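Local atomic coordinates of ThermoDBP-single stranded DNA binding protein (Thermoproteus tenax, PDB entry 3TEK), a protein that binds single-stranded DNA as a non-canonical single-stranded DNA-binding protein, and probably takes the place of the canonical one in the Thermoproteales. Residues L96-W99 / F100-A104. Residues are numbered along the deposited sequence; the frame is centred on the assembly and turned at random.
Sequences LKKW and FFEEA
Regular i to i+4 bonds run from F100 N, F101 N and E102 N back to the carbonyls of L96, K97 and K98, and then helix 83-108 widens into a pi-type turn at 100-104. Here W99 O accepts two N-H groups: A104 N, five residues on, lies in the carbonyl plane at 2.9 Å with a nearly straight N-H (167°), while E103 N approaches from above that plane at a more bent 141°. This helix packs against an antiparallel four-stranded sheet, and L96, aliphatic, and W99, a broad aromatic, reach I118 on strand 116-124 and T138 on strand 131-142. A104 CB lies over one face of the W99 indole, 4.1 Å from the centroid of the six-membered ring; a methyl group suits this CH-pi contact. Beside the five-membered ring, E103 CD lies obliquely, 3.7 Å from W99 CD1, the carboxylate turned steeply against the indole. Buried F100 sets its CD2 over the centre of the F101 ring and meets the ring of F116. With CG anti to the backbone N (chi1 -172°), K97 brings its aliphatic stem to the edge of the F101 ring; both residues also touch helix 37-41. On the exposed side, K98 and E102 carry opposite charges without forming a salt bridge, K98 NZ and E102 OE2 being 5.2 Å apart; their contact is instead K98 CG against E102 OE1, at 3.6 Å.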
loop_
_atom_site.group_PDB
_atom_site.type_symbol
_atom_site.label_atom_id
_atom_site.label_comp_id
_atom_site.label_asym_id
_atom_site.label_seq_id
_atom_site.Cartn_x
_atom_site.Cartn_y
_atom_site.Cartn_z
ATOM N N LEU A 96 -0.845 -1.374 -8.767
ATOM C CA LEU A 96 0.180 -0.359 -8.495
ATOM C C LEU A 96 1.424 -0.545 -9.346
ATOM O O LEU A 96 1.976 0.426 -9.837
ATOM C CB LEU A 96 0.606 -0.347 -7.044
ATOM C CG LEU A 96 -0.051 0.713 -6.141
ATOM C CD1 LEU A 96 0.205 0.358 -4.678
ATOM C CD2 LEU A 96 0.428 2.150 -6.460
ATOM N N LYS A 97 1.858 -1.791 -9.482
ATOM C CA LYS A 97 3.022 -2.122 -10.285
ATOM C C LYS A 97 2.774 -1.744 -11.728
ATOM O O LYS A 97 3.651 -1.173 -12.384
ATOM C CB LYS A 97 3.311 -3.611 -10.176
ATOM C CG LYS A 97 4.592 -4.096 -10.792
ATOM C CD LYS A 97 4.799 -5.561 -10.402
ATOM C CE LYS A 97 5.858 -6.266 -11.232
ATOM N NZ LYS A 97 5.696 -7.757 -11.105
ATOM N N LYS A 98 1.575 -2.055 -12.220
ATOM C CA LYS A 98 1.196 -1.709 -13.591
ATOM C C LYS A 98 1.170 -0.183 -13.796
ATOM O O LYS A 98 1.695 0.358 -14.768
ATOM C CB LYS A 98 -0.177 -2.301 -13.920
ATOM C CG LYS A 98 -0.537 -2.212 -15.412
ATOM C CD LYS A 98 -1.735 -3.103 -15.799
ATOM C CE LYS A 98 -3.027 -2.310 -16.014
ATOM N NZ LYS A 98 -4.082 -3.106 -16.742
ATOM N N TRP A 99 0.512 0.505 -12.887
ATOM C CA TRP A 99 0.533 1.952 -12.892
ATOM C C TRP A 99 1.983 2.505 -12.925
ATOM O O TRP A 99 2.259 3.432 -13.688
ATOM C CB TRP A 99 -0.227 2.503 -11.683
ATOM C CG TRP A 99 -0.053 3.943 -11.551
ATOM C CD1 TRP A 99 -0.706 4.906 -12.253
ATOM C CD2 TRP A 99 0.872 4.617 -10.690
ATOM N NE1 TRP A 99 -0.246 6.150 -11.878
ATOM C CE2 TRP A 99 0.723 6.003 -10.922
ATOM C CE3 TRP A 99 1.803 4.185 -9.746
ATOM C CZ2 TRP A 99 1.474 6.976 -10.229
ATOM C CZ3 TRP A 99 2.538 5.137 -9.044
ATOM C CH2 TRP A 99 2.379 6.518 -9.301
ATOM N N PHE A 100 2.885 1.935 -12.118
ATOM C CA PHE A 100 4.260 2.467 -12.024
ATOM C C PHE A 100 5.013 2.276 -13.316
ATOM O O PHE A 100 5.614 3.191 -13.829
ATOM C CB PHE A 100 5.059 1.794 -10.925
ATOM C CG PHE A 100 6.473 2.291 -10.837
ATOM C CD1 PHE A 100 6.754 3.510 -10.238
ATOM C CD2 PHE A 100 7.506 1.569 -11.395
ATOM C CE1 PHE A 100 8.079 3.992 -10.156
ATOM C CE2 PHE A 100 8.843 2.032 -11.339
ATOM C CZ PHE A 100 9.131 3.246 -10.718
ATOM N N PHE A 101 4.965 1.069 -13.855
ATOM C CA PHE A 101 5.738 0.772 -15.036
ATOM C C PHE A 101 5.114 1.303 -16.295
ATOM O O PHE A 101 5.829 1.730 -17.181
ATOM C CB PHE A 101 6.011 -0.718 -15.149
ATOM C CG PHE A 101 7.045 -1.188 -14.196
ATOM C CD1 PHE A 101 8.381 -0.880 -14.411
ATOM C CD2 PHE A 101 6.688 -1.913 -13.056
ATOM C CE1 PHE A 101 9.355 -1.289 -13.522
ATOM C CE2 PHE A 101 7.658 -2.349 -12.171
ATOM C CZ PHE A 101 8.996 -2.028 -12.391
ATOM N N GLU A 102 3.794 1.292 -16.381
ATOM C CA GLU A 102 3.129 1.623 -17.639
ATOM C C GLU A 102 2.663 3.074 -17.735
ATOM O O GLU A 102 2.418 3.560 -18.841
ATOM C CB GLU A 102 1.956 0.689 -17.891
ATOM C CG GLU A 102 2.380 -0.762 -17.999
ATOM C CD GLU A 102 1.272 -1.702 -18.457
ATOM O OE1 GLU A 102 1.446 -2.929 -18.274
ATOM O OE2 GLU A 102 0.244 -1.234 -18.998
ATOM N N GLU A 103 2.531 3.759 -16.595
ATOM C CA GLU A 103 2.120 5.156 -16.596
ATOM C C GLU A 103 3.180 6.069 -15.979
ATOM O O GLU A 103 3.627 7.007 -16.616
ATOM C CB GLU A 103 0.773 5.329 -15.894
ATOM C CG GLU A 103 -0.404 4.731 -16.653
ATOM C CD GLU A 103 -1.674 4.722 -15.819
ATOM O OE1 GLU A 103 -2.140 3.626 -15.423
ATOM O OE2 GLU A 103 -2.203 5.814 -15.536
ATOM N N ALA A 104 3.569 5.820 -14.735
ATOM C CA ALA A 104 4.545 6.718 -14.055
ATOM C C ALA A 104 5.913 6.807 -14.774
ATOM O O ALA A 104 6.436 7.906 -15.023
ATOM C CB ALA A 104 4.742 6.306 -12.608
#